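Local coordinates for protein galactose-binding lectin (Arachis hypogaea, PDB 2DVA) that binds D-galactose specifically, as a homotetrameric legume lectin whose subunits carry manganese and calcium ions, at residues A[2-7]-A[225-230]; A[67-72]-A[161-166]; A[89-94]-A[197-202]; A[171-176]-A[189-194]. All coordinates share one frame; numbering follows the deposited sequence.

Contact 1: residues A[2-7]-A[225-230]; sequences ETVSFN and FTSTLI
One face of the F6 ring is covered by the CB of F225, which lies toward the rim, 3.4 Å from F6 CZ, and makes a CH-pi contact. The two phenyl planes are nearly parallel (13°), yet slid so far that their centroids stand 5.3 Å apart and overlap little. The first torsion of F6 explains this: at chi1 55° its CG sits between the backbone N and the carbonyl carbon, which leans the ring over the neighbouring strand. The ring of F225 instead runs toward V4, and its CE1 comes 4.3 Å from V4 CG1. Y48 stacks on F6, and W223 meets it edge-to-face.

Further along the same face, S227 suits a tight spot: its small OG lies 3.4 Å from V4 CB and is hydrogen-bonded at 2.8 Å to a water that also bonds to E2 O. E2 and L229 run side by side, while the carboxylate of E2 is taken by a salt bridge to R53. The other face is lined by hydroxyl residues. There T228 OG1 donates to T3 OG1 (2.8 Å), and both oxygens also bond to a second subunit, at D184 and the backbone N of I185. Paired backbone bonds join V4 with S227 (V4 N to S227 O, 2.9 Å) in an antiparallel match of the first and last strands of the chain, the closure characteristic of the legume lectin back sheet.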
loop_
_atom_site.group_PDB
_atom_site.type_symbol
_atom_site.label_atom_id
_atom_site.label_comp_id
_atom_site.label_asym_id
_atom_site.label_seq_id
_atom_site.Cartn_x
_atom_site.Cartn_y
_atom_site.Cartn_z
ATOM N N GLU A 2 4.045 -7.271 12.933
ATOM C CA GLU A 2 2.588 -7.256 12.951
ATOM C C GLU A 2 2.141 -5.847 12.598
ATOM O O GLU A 2 2.319 -4.911 13.379
ATOM C CB GLU A 2 2.080 -7.650 14.337
ATOM C CG GLU A 2 0.571 -7.616 14.480
ATOM C CD GLU A 2 0.114 -8.168 15.810
ATOM O OE1 GLU A 2 0.331 -9.376 16.049
ATOM O OE2 GLU A 2 -0.457 -7.400 16.616
ATOM N N THR A 3 1.545 -5.709 11.421
ATOM C CA THR A 3 1.124 -4.410 10.933
ATOM C C THR A 3 -0.364 -4.221 10.680
ATOM O O THR A 3 -1.053 -5.117 10.188
ATOM C CB THR A 3 1.890 -4.078 9.633
ATOM O OG1 THR A 3 3.281 -3.918 9.940
ATOM C CG2 THR A 3 1.350 -2.807 8.978
ATOM N N VAL A 4 -0.847 -3.032 11.031
ATOM C CA VAL A 4 -2.235 -2.654 10.820
ATOM C C VAL A 4 -2.179 -1.369 10.006
ATOM O O VAL A 4 -1.563 -0.388 10.424
ATOM C CB VAL A 4 -2.976 -2.380 12.148
ATOM C CG1 VAL A 4 -4.403 -1.934 11.861
ATOM C CG2 VAL A 4 -2.989 -3.633 13.012
ATOM N N SER A 5 -2.794 -1.380 8.831
ATOM C CA SER A 5 -2.787 -0.195 7.989
ATOM C C SER A 5 -4.053 -0.063 7.166
ATOM O O SER A 5 -4.535 -1.027 6.572
ATOM C CB SER A 5 -1.577 -0.207 7.050
ATOM O OG SER A 5 -1.680 -1.270 6.126
ATOM N N PHE A 6 -4.592 1.147 7.145
ATOM C CA PHE A 6 -5.793 1.425 6.385
ATOM C C PHE A 6 -5.722 2.836 5.839
ATOM O O PHE A 6 -4.820 3.600 6.189
ATOM C CB PHE A 6 -7.042 1.228 7.251
ATOM C CG PHE A 6 -7.044 2.015 8.537
ATOM C CD1 PHE A 6 -7.357 3.372 8.542
ATOM C CD2 PHE A 6 -6.804 1.380 9.754
ATOM C CE1 PHE A 6 -7.441 4.083 9.740
ATOM C CE2 PHE A 6 -6.885 2.083 10.961
ATOM C CZ PHE A 6 -7.207 3.436 10.953
ATOM N N ASN A 7 -6.663 3.173 4.968
ATOM C CA ASN A 7 -6.687 4.488 4.363
ATOM C C ASN A 7 -8.090 4.841 3.905
ATOM O O ASN A 7 -8.571 4.331 2.890
ATOM C CB ASN A 7 -5.709 4.528 3.183
ATOM C CG ASN A 7 -5.825 5.803 2.363
ATOM O OD1 ASN A 7 -5.919 6.900 2.908
ATOM N ND2 ASN A 7 -5.804 5.659 1.044
ATOM N N PHE A 225 -3.635 5.244 8.252
ATOM C CA PHE A 225 -2.931 4.802 9.445
ATOM C C PHE A 225 -2.120 3.535 9.202
ATOM O O PHE A 225 -2.528 2.649 8.453
ATOM C CB PHE A 225 -3.982 4.575 10.555
ATOM C CG PHE A 225 -3.453 3.917 11.808
ATOM C CD1 PHE A 225 -3.213 2.544 11.851
ATOM C CD2 PHE A 225 -3.239 4.667 12.961
ATOM C CE1 PHE A 225 -2.772 1.923 13.029
ATOM C CE2 PHE A 225 -2.796 4.059 14.144
ATOM C CZ PHE A 225 -2.563 2.680 14.175
ATOM N N THR A 226 -0.950 3.474 9.824
ATOM C CA THR A 226 -0.103 2.300 9.730
ATOM C C THR A 226 0.621 2.138 11.049
ATOM O O THR A 226 1.282 3.065 11.523
ATOM C CB THR A 226 0.984 2.391 8.642
ATOM O OG1 THR A 226 0.390 2.601 7.359
ATOM C CG2 THR A 226 1.769 1.087 8.609
ATOM N N SER A 227 0.485 0.960 11.640
ATOM C CA SER A 227 1.158 0.663 12.888
ATOM C C SER A 227 1.896 -0.651 12.680
ATOM O O SER A 227 1.404 -1.556 12.014
ATOM C CB SER A 227 0.152 0.530 14.037
ATOM O OG SER A 227 -0.712 -0.577 13.837
ATOM N N THR A 228 3.089 -0.739 13.238
ATOM C CA THR A 228 3.883 -1.943 13.122
ATOM C C THR A 228 4.428 -2.299 14.495
ATOM O O THR A 228 4.996 -1.456 15.191
ATOM C CB THR A 228 5.043 -1.741 12.130
ATOM O OG1 THR A 228 4.508 -1.580 10.810
ATOM C CG2 THR A 228 5.987 -2.928 12.148
ATOM N N LEU A 229 4.217 -3.547 14.892
ATOM C CA LEU A 229 4.696 -4.045 16.174
ATOM C C LEU A 229 5.693 -5.151 15.863
ATOM O O LEU A 229 5.352 -6.117 15.184
ATOM C CB LEU A 229 3.531 -4.615 16.992
ATOM C CG LEU A 229 3.875 -5.389 18.272
ATOM C CD1 LEU A 229 4.630 -4.481 19.250
ATOM C CD2 LEU A 229 2.598 -5.924 18.901
ATOM N N ILE A 230 6.927 -5.002 16.327
ATOM C CA ILE A 230 7.936 -6.022 16.077
ATOM C C ILE A 230 7.582 -7.293 16.842
ATOM O O ILE A 230 7.717 -7.350 18.064
ATOM C CB ILE A 230 9.336 -5.554 16.513
ATOM C CG1 ILE A 230 9.800 -4.405 15.616
ATOM C CG2 ILE A 230 10.318 -6.714 16.445
ATOM C CD1 ILE A 230 11.189 -3.893 15.948
HETATM O O HOH W 1 0.631 -2.986 14.491
#

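Contact 2: residues A[67-72]-A[161-166]; sequences TSFSFE and VKVTVI
V165 N donates to T67 O over 2.7 Å, an almost straight bond (170°) that arrives nearly along the C=O axis. The return bond, T67 N to V165 O, is 3.0 Å long, and the same reciprocal pairing recurs between F69 and V163 and between F71 and V161. The strands are therefore antiparallel, with three hydrogen-bonded pairs separated by the non-hydrogen-bonded pairs S68 with T164 and S70 with K162.

Two phenylalanines dominate the buried face. A first torsion near +60° (chi1 51° in F69) tips each ring across to the neighbouring strand, against the branched carbon of a valine. V163 CB stands over one face of F69, 3.6 Å from its CE1, and V161 CB over one face of F71, 3.7 Å from its CZ; both are CH-pi contacts offset toward the rim. Beta-branched valine suits the place, setting CB and both methyls against the ring atoms. V163 CG2 also touches F71 CE2 at 3.9 Å, which bridges the two rings.

This face turns to the interior of the lectin beta-sandwich, where the back sheet meets the front one: F69 meets F206 edge-to-face, and F122 packs against F69 and V163. T67 belongs to the same face and sets its CG2 3.7 Å from V165 CB, while its OG1 is held by S224 O and W223 NE1. On the other face small hydroxyl side chains bond to the adjacent strand: S68 OG to S224 OG, and S70 OG to S222 OG. T164 packs there on T164 of a second subunit.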
loop_
_atom_site.group_PDB
_atom_site.type_symbol
_atom_site.label_atom_id
_atom_site.label_comp_id
_atom_site.label_asym_id
_atom_site.label_seq_id
_atom_site.Cartn_x
_atom_site.Cartn_y
_atom_site.Cartn_z
ATOM N N THR A 67 0.322 8.117 11.086
ATOM C CA THR A 67 -1.072 8.333 10.740
ATOM C C THR A 67 -1.281 9.789 10.343
ATOM O O THR A 67 -0.643 10.693 10.881
ATOM C CB THR A 67 -1.999 7.965 11.945
ATOM O OG1 THR A 67 -3.377 8.066 11.556
ATOM C CG2 THR A 67 -1.738 8.894 13.124
ATOM N N SER A 68 -2.152 10.017 9.372
ATOM C CA SER A 68 -2.432 11.379 8.959
ATOM C C SER A 68 -3.908 11.478 8.653
ATOM O O SER A 68 -4.527 10.518 8.201
ATOM C CB SER A 68 -1.593 11.773 7.736
ATOM O OG SER A 68 -2.016 11.086 6.578
ATOM N N PHE A 69 -4.481 12.641 8.917
ATOM C CA PHE A 69 -5.894 12.836 8.672
ATOM C C PHE A 69 -6.167 14.306 8.410
ATOM O O PHE A 69 -5.324 15.156 8.685
ATOM C CB PHE A 69 -6.685 12.348 9.892
ATOM C CG PHE A 69 -6.201 12.919 11.200
ATOM C CD1 PHE A 69 -6.602 14.188 11.616
ATOM C CD2 PHE A 69 -5.347 12.186 12.019
ATOM C CE1 PHE A 69 -6.167 14.714 12.829
ATOM C CE2 PHE A 69 -4.903 12.704 13.235
ATOM C CZ PHE A 69 -5.316 13.969 13.641
ATOM N N SER A 70 -7.336 14.604 7.860
ATOM C CA SER A 70 -7.695 15.989 7.596
ATOM C C SER A 70 -9.080 16.235 8.158
ATOM O O SER A 70 -9.955 15.371 8.090
ATOM C CB SER A 70 -7.675 16.294 6.092
ATOM O OG SER A 70 -8.755 15.675 5.424
ATOM N N PHE A 71 -9.272 17.411 8.734
ATOM C CA PHE A 71 -10.558 17.761 9.307
ATOM C C PHE A 71 -10.921 19.208 8.996
ATOM O O PHE A 71 -10.118 19.967 8.442
ATOM C CB PHE A 71 -10.522 17.556 10.823
ATOM C CG PHE A 71 -9.601 18.510 11.548
ATOM C CD1 PHE A 71 -9.956 19.851 11.727
ATOM C CD2 PHE A 71 -8.388 18.065 12.064
ATOM C CE1 PHE A 71 -9.116 20.732 12.413
ATOM C CE2 PHE A 71 -7.542 18.932 12.750
ATOM C CZ PHE A 71 -7.907 20.271 12.926
ATOM N N GLU A 72 -12.138 19.580 9.365
ATOM C CA GLU A 72 -12.600 20.936 9.155
ATOM C C GLU A 72 -13.582 21.338 10.238
ATOM O O GLU A 72 -14.462 20.566 10.616
ATOM C CB GLU A 72 -13.284 21.077 7.793
ATOM C CG GLU A 72 -13.732 22.513 7.492
ATOM C CD GLU A 72 -14.711 22.609 6.325
ATOM O OE1 GLU A 72 -14.538 21.865 5.338
ATOM O OE2 GLU A 72 -15.645 23.441 6.391
ATOM N N VAL A 161 -7.790 21.274 7.432
ATOM C CA VAL A 161 -6.527 21.137 8.136
ATOM C C VAL A 161 -5.985 19.730 7.940
ATOM O O VAL A 161 -6.735 18.758 7.971
ATOM C CB VAL A 161 -6.699 21.417 9.644
ATOM C CG1 VAL A 161 -5.353 21.337 10.347
ATOM C CG2 VAL A 161 -7.328 22.800 9.851
ATOM N N LYS A 162 -4.683 19.628 7.721
ATOM C CA LYS A 162 -4.042 18.338 7.527
ATOM C C LYS A 162 -3.144 18.084 8.726
ATOM O O LYS A 162 -2.473 18.994 9.211
ATOM C CB LYS A 162 -3.221 18.346 6.239
ATOM C CG LYS A 162 -4.061 18.648 4.998
ATOM C CD LYS A 162 -3.197 18.905 3.772
ATOM C CE LYS A 162 -4.049 19.361 2.589
ATOM N NZ LYS A 162 -4.780 20.639 2.874
ATOM N N VAL A 163 -3.152 16.851 9.214
ATOM C CA VAL A 163 -2.341 16.500 10.365
ATOM C C VAL A 163 -1.588 15.196 10.120
ATOM O O VAL A 163 -2.124 14.252 9.541
ATOM C CB VAL A 163 -3.224 16.341 11.634
ATOM C CG1 VAL A 163 -2.364 15.960 12.835
ATOM C CG2 VAL A 163 -3.981 17.632 11.914
ATOM N N THR A 164 -0.333 15.163 10.543
ATOM C CA THR A 164 0.481 13.963 10.422
ATOM C C THR A 164 1.034 13.690 11.814
ATOM O O THR A 164 1.585 14.585 12.460
ATOM C CB THR A 164 1.659 14.138 9.448
ATOM O OG1 THR A 164 1.161 14.416 8.135
ATOM C CG2 THR A 164 2.491 12.853 9.393
ATOM N N VAL A 165 0.867 12.459 12.281
ATOM C CA VAL A 165 1.345 12.077 13.598
ATOM C C VAL A 165 2.287 10.878 13.507
ATOM O O VAL A 165 2.046 9.934 12.751
ATOM C CB VAL A 165 0.165 11.713 14.538
ATOM C CG1 VAL A 165 0.695 11.275 15.897
ATOM C CG2 VAL A 165 -0.772 12.911 14.696
ATOM N N ILE A 166 3.368 10.933 14.272
ATOM C CA ILE A 166 4.341 9.846 14.312
ATOM C C ILE A 166 4.588 9.445 15.760
ATOM O O ILE A 166 4.889 10.292 16.602
ATOM C CB ILE A 166 5.716 10.262 13.739
ATOM C CG1 ILE A 166 5.607 10.619 12.258
ATOM C CG2 ILE A 166 6.717 9.136 13.927
ATOM C CD1 ILE A 166 6.926 11.093 11.671
#

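Contact 3: residues A[89-94]-A[197-202]; sequences IAPEDT and KLPERV
E92 and R201 form a two-pronged salt bridge, the arginine offering NE and NH2 side-on, one nitrogen to each carboxylate oxygen. R201 NH2 reaches E92 OE1 at 2.7 Å by a nearly straight bond that uses the syn lone pair and lies in the guanidinium plane. The second prong, R201 NE to E92 OE2, is longer at 3.0 Å and comes in 34° out of the carboxylate plane, as the flat groups are turned 38° apart. E92 CG sits between backbone N and carbonyl carbon (chi1 67°), and the extended chain beyond it carries the carboxylate across. A water lies among E92 N, E92 OE2 and R201 O, its bonds to E92 long.

Beside this polar pair the contact is apolar. I89 CG2 presses on L198 CD1 at 3.5 Å, tighter than usual, and on V202 CG2 at 3.6 Å. The prolines P91 and P199 cross at about a right angle, with P91 CG 4.1 Å from P199 CD. As P91 faces V202 in a non-hydrogen-bonded pair, its missing N-H costs no bond to that strand.

Farther out, a type I turn from P91 to T94, closed by T94 N to P91 O (2.9 Å), sets the direction of E92, and P51 packs against both E92 and R201. W55 NE1 holds L198 O just after the short helix. P16 of a third subunit touches R201. Strand 84-91 thus runs out into the 91-94 turn beside the loop leading from the short helix into strand 201-209, its neighbour in the legume lectin front sheet.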
loop_
_atom_site.group_PDB
_atom_site.type_symbol
_atom_site.label_atom_id
_atom_site.label_comp_id
_atom_site.label_asym_id
_atom_site.label_seq_id
_atom_site.Cartn_x
_atom_site.Cartn_y
_atom_site.Cartn_z
ATOM N N ILE A 89 -6.772 7.670 21.574
ATOM C CA ILE A 89 -6.450 6.252 21.661
ATOM C C ILE A 89 -6.966 5.838 23.033
ATOM O O ILE A 89 -6.699 6.509 24.024
ATOM C CB ILE A 89 -4.934 6.040 21.629
ATOM C CG1 ILE A 89 -4.317 6.924 20.546
ATOM C CG2 ILE A 89 -4.614 4.565 21.382
ATOM C CD1 ILE A 89 -2.811 6.906 20.549
ATOM N N ALA A 90 -7.690 4.729 23.103
ATOM C CA ALA A 90 -8.250 4.311 24.375
ATOM C C ALA A 90 -8.568 2.817 24.415
ATOM O O ALA A 90 -8.483 2.124 23.391
ATOM C CB ALA A 90 -9.523 5.133 24.648
ATOM N N PRO A 91 -8.933 2.299 25.608
ATOM C CA PRO A 91 -9.274 0.883 25.782
ATOM C C PRO A 91 -10.274 0.502 24.703
ATOM O O PRO A 91 -11.134 1.311 24.328
ATOM C CB PRO A 91 -9.883 0.846 27.177
ATOM C CG PRO A 91 -9.097 1.891 27.897
ATOM C CD PRO A 91 -9.041 3.021 26.887
ATOM N N GLU A 92 -10.166 -0.722 24.203
ATOM C CA GLU A 92 -11.045 -1.163 23.133
ATOM C C GLU A 92 -12.531 -1.052 23.454
ATOM O O GLU A 92 -13.355 -0.979 22.543
ATOM C CB GLU A 92 -10.703 -2.600 22.720
ATOM C CG GLU A 92 -10.980 -3.648 23.776
ATOM C CD GLU A 92 -10.518 -5.031 23.347
ATOM O OE1 GLU A 92 -10.987 -5.520 22.298
ATOM O OE2 GLU A 92 -9.682 -5.630 24.061
ATOM N N ASP A 93 -12.871 -1.020 24.739
ATOM C CA ASP A 93 -14.270 -0.936 25.155
ATOM C C ASP A 93 -14.688 0.494 25.470
ATOM O O ASP A 93 -15.712 0.722 26.119
ATOM C CB ASP A 93 -14.494 -1.804 26.393
ATOM C CG ASP A 93 -13.830 -1.228 27.628
ATOM O OD1 ASP A 93 -12.764 -0.596 27.482
ATOM O OD2 ASP A 93 -14.362 -1.409 28.744
ATOM N N THR A 94 -13.898 1.456 25.011
ATOM C CA THR A 94 -14.185 2.856 25.265
ATOM C C THR A 94 -15.549 3.289 24.743
ATOM O O THR A 94 -15.946 2.948 23.628
ATOM C CB THR A 94 -13.105 3.773 24.645
ATOM O OG1 THR A 94 -13.412 5.142 24.940
ATOM C CG2 THR A 94 -13.034 3.575 23.134
ATOM N N LYS A 197 0.454 3.710 29.942
ATOM C CA LYS A 197 -0.825 4.408 30.065
ATOM C C LYS A 197 -2.046 3.705 29.485
ATOM O O LYS A 197 -3.170 3.967 29.905
ATOM C CB LYS A 197 -0.708 5.800 29.438
ATOM C CG LYS A 197 0.349 6.682 30.084
ATOM C CD LYS A 197 -0.023 7.011 31.518
ATOM C CE LYS A 197 1.094 7.754 32.226
ATOM N NZ LYS A 197 0.690 8.099 33.617
ATOM N N LEU A 198 -1.835 2.817 28.524
ATOM C CA LEU A 198 -2.954 2.124 27.901
ATOM C C LEU A 198 -2.827 0.607 27.956
ATOM O O LEU A 198 -1.750 0.069 28.194
ATOM C CB LEU A 198 -3.088 2.557 26.431
ATOM C CG LEU A 198 -3.533 3.990 26.116
ATOM C CD1 LEU A 198 -3.392 4.248 24.628
ATOM C CD2 LEU A 198 -4.976 4.201 26.555
ATOM N N PRO A 199 -3.945 -0.104 27.747
ATOM C CA PRO A 199 -3.882 -1.566 27.773
ATOM C C PRO A 199 -3.271 -2.037 26.447
ATOM O O PRO A 199 -3.034 -1.223 25.544
ATOM C CB PRO A 199 -5.347 -1.968 27.937
ATOM C CG PRO A 199 -6.070 -0.879 27.213
ATOM C CD PRO A 199 -5.342 0.361 27.679
ATOM N N GLU A 200 -3.014 -3.336 26.329
ATOM C CA GLU A 200 -2.428 -3.887 25.110
ATOM C C GLU A 200 -3.305 -3.695 23.875
ATOM O O GLU A 200 -2.797 -3.445 22.781
ATOM C CB GLU A 200 -2.133 -5.372 25.305
ATOM C CG GLU A 200 -1.144 -5.638 26.414
ATOM C CD GLU A 200 -1.172 -7.074 26.879
ATOM O OE1 GLU A 200 -0.695 -7.954 26.131
ATOM O OE2 GLU A 200 -1.686 -7.316 27.994
ATOM N N ARG A 201 -4.617 -3.825 24.037
ATOM C CA ARG A 201 -5.521 -3.641 22.911
ATOM C C ARG A 201 -6.275 -2.334 23.093
ATOM O O ARG A 201 -6.851 -2.082 24.149
ATOM C CB ARG A 201 -6.504 -4.811 22.807
ATOM C CG ARG A 201 -5.887 -6.155 23.178
ATOM C CD ARG A 201 -6.464 -7.297 22.371
ATOM N NE ARG A 201 -7.902 -7.174 22.165
ATOM C CZ ARG A 201 -8.620 -8.031 21.446
ATOM N NH1 ARG A 201 -8.030 -9.075 20.875
ATOM N NH2 ARG A 201 -9.923 -7.835 21.283
ATOM N N VAL A 202 -6.268 -1.507 22.052
ATOM C CA VAL A 202 -6.928 -0.209 22.093
ATOM C C VAL A 202 -7.652 0.088 20.792
ATOM O O VAL A 202 -7.590 -0.681 19.839
ATOM C CB VAL A 202 -5.901 0.931 22.302
ATOM C CG1 VAL A 202 -5.108 0.710 23.577
ATOM C CG2 VAL A 202 -4.958 0.995 21.100
HETATM O O HOH W 2 -8.539 -3.065 25.729
#

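Contact 4: residues A[171-176]-A[189-194]; sequences TKTLSV and AQVVDL
The beta hairpin of strands 173-179 and 185-191 is joined here near its open end, in the back sheet of the lectin sandwich. Its regular part is the hydrogen-bonded pair of L174 and Q190: L174 N donates to Q190 O and Q190 N to L174 O, both at 2.9 Å. Beyond it, V192 N reaches K172 O at 2.7 Å. K172 and T173 together face D168 on the neighbouring strand, a G1 beta bulge, and K172 adopts the left-handed backbone (phi 62°) of its first position, where glycine is common.

The two faces differ in character. T173, S175, A189 and V191 line one, with S175 CB 3.8 Å from A189 CB; the short T173, S175 and A189 are consistent with the close approach of a second subunit, whose T173 packs on its counterpart here. T173 OG1 donates to T171 OG1 at 3.0 Å, and D168 also bonds to that oxygen. On the other face L174 packs on V120 and I140 in the interior between the sheets. Q190 bends back so that its NE2 donates to V191 O (3.2 Å).

At the end of the contact D193 is the N-cap of the short helix, its OD1 weakly bonded to A196 N. The aliphatic part of K172 runs alongside it, CE 3.3 Å from D193 OD2, but the last torsion (chi4 65°) turns the amine aside, and K172 NZ remains 4.5 Å from D193 OD2, beyond a salt bridge.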
loop_
_atom_site.group_PDB
_atom_site.type_symbol
_atom_site.label_atom_id
_atom_site.label_comp_id
_atom_site.label_asym_id
_atom_site.label_seq_id
_atom_site.Cartn_x
_atom_site.Cartn_y
_atom_site.Cartn_z
ATOM N N THR A 171 11.600 5.723 21.555
ATOM C CA THR A 171 11.764 6.911 22.387
ATOM C C THR A 171 10.462 7.289 23.077
ATOM O O THR A 171 10.443 8.168 23.938
ATOM C CB THR A 171 12.226 8.125 21.561
ATOM O OG1 THR A 171 11.262 8.396 20.535
ATOM C CG2 THR A 171 13.578 7.857 20.934
ATOM N N LYS A 172 9.380 6.616 22.700
ATOM C CA LYS A 172 8.055 6.896 23.255
ATOM C C LYS A 172 7.648 8.322 22.914
ATOM O O LYS A 172 6.875 8.949 23.633
ATOM C CB LYS A 172 8.043 6.709 24.772
ATOM C CG LYS A 172 8.346 5.291 25.223
ATOM C CD LYS A 172 8.262 5.166 26.735
ATOM C CE LYS A 172 8.629 3.762 27.194
ATOM N NZ LYS A 172 10.052 3.433 26.903
ATOM N N THR A 173 8.174 8.835 21.809
ATOM C CA THR A 173 7.859 10.198 21.397
ATOM C C THR A 173 6.654 10.296 20.466
ATOM O O THR A 173 6.604 9.650 19.417
ATOM C CB THR A 173 9.068 10.860 20.687
ATOM O OG1 THR A 173 10.153 10.999 21.613
ATOM C CG2 THR A 173 8.693 12.238 20.168
ATOM N N LEU A 174 5.679 11.104 20.866
ATOM C CA LEU A 174 4.496 11.341 20.047
ATOM C C LEU A 174 4.661 12.741 19.446
ATOM O O LEU A 174 4.556 13.738 20.165
ATOM C CB LEU A 174 3.222 11.310 20.898
ATOM C CG LEU A 174 1.939 11.665 20.133
ATOM C CD1 LEU A 174 1.611 10.540 19.165
ATOM C CD2 LEU A 174 0.775 11.879 21.093
ATOM N N SER A 175 4.937 12.825 18.145
ATOM C CA SER A 175 5.105 14.131 17.509
ATOM C C SER A 175 3.987 14.418 16.514
ATOM O O SER A 175 3.575 13.548 15.747
ATOM C CB SER A 175 6.466 14.231 16.818
ATOM O OG SER A 175 6.623 13.190 15.881
ATOM N N VAL A 176 3.511 15.657 16.537
ATOM C CA VAL A 176 2.411 16.101 15.691
ATOM C C VAL A 176 2.785 17.285 14.802
ATOM O O VAL A 176 3.421 18.237 15.255
ATOM C CB VAL A 176 1.205 16.528 16.566
ATOM C CG1 VAL A 176 0.028 16.920 15.688
ATOM C CG2 VAL A 176 0.829 15.400 17.521
ATOM N N ALA A 189 5.351 17.981 20.275
ATOM C CA ALA A 189 5.810 16.619 20.521
ATOM C C ALA A 189 5.936 16.378 22.016
ATOM O O ALA A 189 6.333 17.265 22.764
ATOM C CB ALA A 189 7.153 16.379 19.827
ATOM N N GLN A 190 5.604 15.167 22.443
ATOM C CA GLN A 190 5.662 14.828 23.854
ATOM C C GLN A 190 5.972 13.362 24.049
ATOM O O GLN A 190 5.415 12.512 23.368
ATOM C CB GLN A 190 4.320 15.138 24.521
ATOM C CG GLN A 190 4.228 14.720 25.980
ATOM C CD GLN A 190 5.164 15.514 26.868
ATOM O OE1 GLN A 190 5.151 16.744 26.852
ATOM N NE2 GLN A 190 5.981 14.815 27.653
ATOM N N VAL A 191 6.866 13.071 24.983
ATOM C CA VAL A 191 7.209 11.693 25.296
ATOM C C VAL A 191 6.011 11.147 26.071
ATOM O O VAL A 191 5.644 11.700 27.101
ATOM C CB VAL A 191 8.479 11.617 26.197
ATOM C CG1 VAL A 191 8.674 10.197 26.714
ATOM C CG2 VAL A 191 9.711 12.057 25.408
ATOM N N VAL A 192 5.391 10.088 25.556
ATOM C CA VAL A 192 4.248 9.455 26.219
ATOM C C VAL A 192 4.405 7.934 26.132
ATOM O O VAL A 192 4.483 7.377 25.037
ATOM C CB VAL A 192 2.905 9.839 25.553
ATOM C CG1 VAL A 192 1.748 9.277 26.366
ATOM C CG2 VAL A 192 2.785 11.354 25.431
ATOM N N ASP A 193 4.454 7.270 27.285
ATOM C CA ASP A 193 4.611 5.816 27.333
ATOM C C ASP A 193 3.260 5.124 27.190
ATOM O O ASP A 193 2.581 4.869 28.188
ATOM C CB ASP A 193 5.246 5.404 28.662
ATOM C CG ASP A 193 5.682 3.946 28.675
ATOM O OD1 ASP A 193 5.282 3.186 27.767
ATOM O OD2 ASP A 193 6.421 3.557 29.600
ATOM N N LEU A 194 2.869 4.806 25.960
ATOM C CA LEU A 194 1.575 4.166 25.734
ATOM C C LEU A 194 1.439 2.857 26.507
ATOM O O LEU A 194 0.361 2.526 27.004
ATOM C CB LEU A 194 1.355 3.922 24.239
ATOM C CG LEU A 194 1.448 5.170 23.358
ATOM C CD1 LEU A 194 1.032 4.805 21.942
ATOM C CD2 LEU A 194 0.550 6.277 23.912
#

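Overall arrangement
From the N terminus, strand 2-8 waits until 225-230 closes contact 1, so the other three contacts all nest within that loop. Segment 67-72 opens contact 2, and 89-94 opens contact 3 before 161-166 has closed contact 2; these two therefore cross. Contact 4 follows contact 2 in series and lies inside contact 3, whose second segment begins at 197, soon after 189-194. Contacts 1, 2 and 4 belong to the back sheet: F225 packs on T67, and I166 O probably accepts a hydrogen bond from S175 N. All three also touch the second subunit. Contact 3 belongs to the front sheet, about 7 Å from contacts 1 and 2 between nearest atoms.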